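PDB 2RBD: BH2358 protein from Bacillus halodurans C-125, which is of unknown function but is possibly a spore coat protein, with a helical fold that is probably ferritin-like. Local coordinates for residues 44-56 with 144-157. Numbering follows the deposited sequence.
Sequences GDEDLKNLIDEAI and FGGKMLKLNKNKGW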
loop_
_atom_site.group_PDB
_atom_site.type_symbol
_atom_site.label_atom_id
_atom_site.label_comp_id
_atom_site.label_asym_id
_atom_site.label_seq_id
_atom_site.Cartn_x
_atom_site.Cartn_y
_atom_site.Cartn_z
ATOM N N GLY A 44 5.380 -20.578 24.440
ATOM C CA GLY A 44 6.154 -21.659 25.020
ATOM C C GLY A 44 7.574 -21.678 24.462
ATOM O O GLY A 44 8.570 -21.766 25.213
ATOM N N ASP A 45 7.654 -21.565 23.146
ATOM C CA ASP A 45 8.894 -21.735 22.436
ATOM C C ASP A 45 9.931 -20.673 22.761
ATOM O O ASP A 45 9.692 -19.493 22.580
ATOM C CB ASP A 45 8.590 -21.775 20.957
ATOM C CG ASP A 45 9.773 -22.162 20.152
ATOM O OD1 ASP A 45 10.600 -21.277 19.883
ATOM O OD2 ASP A 45 9.887 -23.347 19.769
ATOM N N GLU A 46 11.115 -21.084 23.200
ATOM C CA GLU A 46 12.106 -20.111 23.646
ATOM C C GLU A 46 12.747 -19.317 22.489
ATOM O O GLU A 46 13.174 -18.162 22.672
ATOM C CB GLU A 46 13.170 -20.800 24.518
ATOM C CG GLU A 46 12.609 -21.377 25.837
ATOM C CD GLU A 46 11.803 -20.379 26.680
ATOM O OE1 GLU A 46 12.311 -19.290 27.002
ATOM O OE2 GLU A 46 10.644 -20.691 27.030
ATOM N N ASP A 47 12.826 -19.923 21.316
ATOM C CA ASP A 47 13.367 -19.250 20.139
ATOM C C ASP A 47 12.427 -18.133 19.677
ATOM O O ASP A 47 12.861 -17.045 19.326
ATOM C CB ASP A 47 13.599 -20.233 19.004
ATOM C CG ASP A 47 14.637 -21.314 19.357
ATOM O OD1 ASP A 47 15.687 -20.906 19.879
ATOM O OD2 ASP A 47 14.391 -22.526 19.100
ATOM N N LEU A 48 11.132 -18.400 19.724
ATOM C CA LEU A 48 10.163 -17.363 19.406
ATOM C C LEU A 48 10.209 -16.281 20.471
ATOM O O LEU A 48 10.202 -15.084 20.147
ATOM C CB LEU A 48 8.772 -17.978 19.305
ATOM C CG LEU A 48 7.605 -16.996 19.124
ATOM C CD1 LEU A 48 7.834 -16.124 17.910
ATOM C CD2 LEU A 48 6.265 -17.767 18.989
ATOM N N LYS A 49 10.284 -16.661 21.744
ATOM C CA LYS A 49 10.358 -15.691 22.813
ATOM C C LYS A 49 11.538 -14.735 22.633
ATOM O O LYS A 49 11.434 -13.517 22.820
ATOM C CB LYS A 49 10.481 -16.414 24.144
ATOM C CG LYS A 49 9.972 -15.640 25.309
ATOM C CD LYS A 49 9.910 -16.523 26.591
ATOM C CE LYS A 49 9.047 -17.797 26.423
ATOM N NZ LYS A 49 9.053 -18.660 27.654
ATOM N N ASN A 50 12.679 -15.287 22.237
ATOM C CA ASN A 50 13.838 -14.463 22.049
ATOM C C ASN A 50 13.630 -13.423 20.962
ATOM O O ASN A 50 14.084 -12.297 21.069
ATOM C CB ASN A 50 15.049 -15.306 21.666
ATOM C CG ASN A 50 15.665 -16.039 22.860
ATOM O OD1 ASN A 50 15.513 -15.644 24.010
ATOM N ND2 ASN A 50 16.379 -17.119 22.557
ATOM N N LEU A 51 12.973 -13.822 19.888
ATOM C CA LEU A 51 12.713 -12.905 18.781
ATOM C C LEU A 51 11.671 -11.842 19.146
ATOM O O LEU A 51 11.774 -10.694 18.710
ATOM C CB LEU A 51 12.317 -13.674 17.526
ATOM C CG LEU A 51 13.498 -14.303 16.765
ATOM C CD1 LEU A 51 13.055 -15.382 15.749
ATOM C CD2 LEU A 51 14.335 -13.211 16.063
ATOM N N ILE A 52 10.684 -12.195 19.974
ATOM C CA ILE A 52 9.696 -11.212 20.435
ATOM C C ILE A 52 10.423 -10.182 21.271
ATOM O O ILE A 52 10.209 -8.977 21.116
ATOM C CB ILE A 52 8.556 -11.849 21.266
ATOM C CG1 ILE A 52 7.762 -12.906 20.503
ATOM C CG2 ILE A 52 7.643 -10.715 21.822
ATOM C CD1 ILE A 52 6.805 -13.697 21.389
ATOM N N ASP A 53 11.302 -10.650 22.170
ATOM C CA ASP A 53 12.082 -9.720 22.973
ATOM C C ASP A 53 12.933 -8.804 22.091
ATOM O O ASP A 53 13.050 -7.607 22.330
ATOM C CB ASP A 53 13.012 -10.485 23.920
ATOM C CG ASP A 53 12.353 -10.894 25.229
ATOM O OD1 ASP A 53 11.363 -10.259 25.657
ATOM O OD2 ASP A 53 12.872 -11.851 25.866
ATOM N N GLU A 54 13.511 -9.342 21.047
ATOM C CA GLU A 54 14.301 -8.539 20.136
ATOM C C GLU A 54 13.443 -7.498 19.423
ATOM O O GLU A 54 13.862 -6.362 19.247
ATOM C CB GLU A 54 14.963 -9.437 19.119
ATOM C CG GLU A 54 15.810 -8.647 18.130
ATOM C CD GLU A 54 16.555 -9.472 17.108
ATOM O OE1 GLU A 54 16.603 -10.720 17.291
ATOM O OE2 GLU A 54 17.079 -8.809 16.150
ATOM N N ALA A 55 12.263 -7.904 18.988
ATOM C CA ALA A 55 11.352 -6.971 18.359
ATOM C C ALA A 55 10.962 -5.816 19.268
ATOM O O ALA A 55 10.921 -4.667 18.813
ATOM C CB ALA A 55 10.106 -7.683 17.851
ATOM N N ILE A 56 10.629 -6.140 20.523
ATOM C CA ILE A 56 10.287 -5.107 21.513
ATOM C C ILE A 56 11.442 -4.130 21.650
ATOM O O ILE A 56 11.249 -2.920 21.619
ATOM C CB ILE A 56 9.942 -5.745 22.849
ATOM C CG1 ILE A 56 8.614 -6.530 22.743
ATOM C CG2 ILE A 56 9.849 -4.672 23.955
ATOM C CD1 ILE A 56 8.403 -7.583 23.845
ATOM N N PHE A 144 15.256 -8.349 10.435
ATOM C CA PHE A 144 14.402 -8.988 11.420
ATOM C C PHE A 144 13.371 -9.883 10.731
ATOM O O PHE A 144 13.092 -10.999 11.151
ATOM C CB PHE A 144 13.692 -7.932 12.330
ATOM C CG PHE A 144 12.935 -8.574 13.442
ATOM C CD1 PHE A 144 13.603 -9.023 14.565
ATOM C CD2 PHE A 144 11.580 -8.840 13.330
ATOM C CE1 PHE A 144 12.928 -9.715 15.543
ATOM C CE2 PHE A 144 10.901 -9.516 14.310
ATOM C CZ PHE A 144 11.597 -9.956 15.427
ATOM N N GLY A 145 12.806 -9.385 9.643
ATOM C CA GLY A 145 11.882 -10.198 8.872
ATOM C C GLY A 145 12.506 -11.474 8.359
ATOM O O GLY A 145 11.858 -12.526 8.342
ATOM N N GLY A 146 13.766 -11.401 7.947
ATOM C CA GLY A 146 14.465 -12.603 7.493
ATOM C C GLY A 146 14.671 -13.640 8.609
ATOM O O GLY A 146 14.573 -14.844 8.376
ATOM N N LYS A 147 14.926 -13.161 9.815
ATOM C CA LYS A 147 14.989 -14.013 11.010
ATOM C C LYS A 147 13.661 -14.675 11.324
ATOM O O LYS A 147 13.630 -15.852 11.679
ATOM C CB LYS A 147 15.471 -13.219 12.217
ATOM C CG LYS A 147 16.886 -12.746 12.183
ATOM C CD LYS A 147 17.007 -11.778 13.376
ATOM C CE LYS A 147 18.294 -11.842 14.072
ATOM N NZ LYS A 147 18.062 -11.750 15.532
HETATM N N MSE A 148 12.551 -13.935 11.218
HETATM C CA MSE A 148 11.230 -14.533 11.372
HETATM C C MSE A 148 10.946 -15.611 10.351
HETATM O O MSE A 148 10.428 -16.630 10.692
HETATM C CB MSE A 148 10.143 -13.430 11.334
HETATM C CG MSE A 148 10.175 -12.465 12.509
HETATM SE SE MSE A 148 9.968 -13.279 14.269
HETATM C CE MSE A 148 8.323 -14.279 13.993
ATOM N N LEU A 149 11.297 -15.383 9.091
ATOM C CA LEU A 149 11.094 -16.386 8.071
ATOM C C LEU A 149 11.899 -17.641 8.403
ATOM O O LEU A 149 11.374 -18.746 8.284
ATOM C CB LEU A 149 11.507 -15.835 6.717
ATOM C CG LEU A 149 11.354 -16.751 5.496
ATOM C CD1 LEU A 149 9.889 -17.212 5.405
ATOM C CD2 LEU A 149 11.835 -16.026 4.229
ATOM N N LYS A 150 13.151 -17.470 8.819
ATOM C CA LYS A 150 14.007 -18.620 9.204
ATOM C C LYS A 150 13.373 -19.426 10.351
ATOM O O LYS A 150 13.306 -20.664 10.304
ATOM C CB LYS A 150 15.391 -18.143 9.596
ATOM C CG LYS A 150 16.289 -17.881 8.401
ATOM C CD LYS A 150 17.565 -17.182 8.790
ATOM C CE LYS A 150 18.375 -16.777 7.552
ATOM N NZ LYS A 150 19.629 -16.094 7.994
ATOM N N LEU A 151 12.868 -18.720 11.356
ATOM C CA LEU A 151 12.146 -19.342 12.475
ATOM C C LEU A 151 10.976 -20.163 11.997
ATOM O O LEU A 151 10.836 -21.322 12.369
ATOM C CB LEU A 151 11.682 -18.295 13.478
ATOM C CG LEU A 151 10.887 -18.760 14.708
ATOM C CD1 LEU A 151 11.837 -19.355 15.707
ATOM C CD2 LEU A 151 10.057 -17.618 15.354
ATOM N N ASN A 152 10.106 -19.559 11.183
ATOM C CA ASN A 152 8.919 -20.227 10.711
ATOM C C ASN A 152 9.267 -21.470 9.899
ATOM O O ASN A 152 8.597 -22.511 10.001
ATOM C CB ASN A 152 8.062 -19.261 9.907
ATOM C CG ASN A 152 7.340 -18.261 10.786
ATOM O OD1 ASN A 152 6.905 -18.600 11.866
ATOM N ND2 ASN A 152 7.223 -17.013 10.318
ATOM N N LYS A 153 10.307 -21.366 9.095
ATOM C CA LYS A 153 10.806 -22.529 8.353
ATOM C C LYS A 153 11.315 -23.607 9.306
ATOM O O LYS A 153 10.893 -24.758 9.173
ATOM C CB LYS A 153 11.892 -22.132 7.349
ATOM C CG LYS A 153 11.378 -21.318 6.173
ATOM C CD LYS A 153 12.537 -20.899 5.285
ATOM C CE LYS A 153 12.083 -20.188 3.999
ATOM N NZ LYS A 153 13.211 -19.650 3.161
ATOM N N ASN A 154 12.159 -23.218 10.252
ATOM C CA ASN A 154 12.819 -24.162 11.164
ATOM C C ASN A 154 11.797 -24.925 12.010
ATOM O O ASN A 154 11.963 -26.132 12.285
ATOM C CB ASN A 154 13.775 -23.422 12.075
ATOM C CG ASN A 154 15.028 -22.887 11.345
ATOM O OD1 ASN A 154 15.303 -23.271 10.219
ATOM N ND2 ASN A 154 15.786 -22.001 12.011
ATOM N N LYS A 155 10.762 -24.209 12.457
ATOM C CA LYS A 155 9.733 -24.751 13.351
ATOM C C LYS A 155 8.627 -25.500 12.633
ATOM O O LYS A 155 7.833 -26.196 13.259
ATOM C CB LYS A 155 9.129 -23.631 14.199
ATOM C CG LYS A 155 10.134 -22.915 15.044
ATOM C CD LYS A 155 10.576 -23.741 16.274
ATOM C CE LYS A 155 11.675 -23.007 17.043
ATOM N NZ LYS A 155 12.116 -23.716 18.295
ATOM N N GLY A 156 8.563 -25.351 11.321
ATOM C CA GLY A 156 7.501 -25.969 10.525
ATOM C C GLY A 156 6.193 -25.216 10.658
ATOM O O GLY A 156 5.123 -25.798 10.520
ATOM N N TRP A 157 6.274 -23.930 10.938
ATOM C CA TRP A 157 5.086 -23.113 11.109
ATOM C C TRP A 157 4.637 -22.436 9.801
ATOM O O TRP A 157 3.536 -21.920 9.735
ATOM C CB TRP A 157 5.316 -22.034 12.153
ATOM C CG TRP A 157 5.533 -22.560 13.523
ATOM C CD1 TRP A 157 5.132 -23.767 14.008
ATOM C CD2 TRP A 157 6.154 -21.883 14.600
ATOM N NE1 TRP A 157 5.500 -23.891 15.311
ATOM C CE2 TRP A 157 6.132 -22.752 15.709
ATOM C CE3 TRP A 157 6.809 -20.658 14.728
ATOM C CZ2 TRP A 157 6.736 -22.444 16.906
ATOM C CZ3 TRP A 157 7.376 -20.337 15.938
ATOM C CH2 TRP A 157 7.335 -21.239 17.025
#
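L51 pushes as a knob into the hole formed by F144, K147, M148 and L151, where helices 46-72 and 128-155 run antiparallel (168° between local axes, 11.0 Å apart) in a four-helix bundle, consistent with the ferritin-like family. Its CD1 meets L151 CD2 tip to tip at 3.8 Å and also touches the selenium of selenomethionine M148, while CD2 turns to F144 CE1 and K147 CB. L48 crosses L151 at about a right angle, CD1 to CD2, and its CD2 rests against W157 CH2. The F144 ring, swung across by its CG lying opposite the backbone N (chi1 -174°), reaches the other helix: CZ lies 3.6 Å from A55 CB, and the ring edge faces L51 O and the E54 carboxylate, whose plane stands 80° to the ring. Outside this core, the extended E54 and bent K147 chains bring E54 OE1, through its syn lone pair, to K147 NZ in a salt bridge whose 2.5 Å is unusually short and perhaps inexact. At the other end K155 NZ forms salt bridges with D45 OD2 and D47 OD2, each at 2.7 Å, while K155 CB covers one face of the W157 indole. D45 also N-caps helix 46-72; an alanine here would probably leave L48 N uncapped and K155 with D47 as its one carboxylate in this network. OD2 of D45 receives K155 NZ through its syn lone pair, and OD1 receives L48 N at 2.9 Å through its anti lone pair.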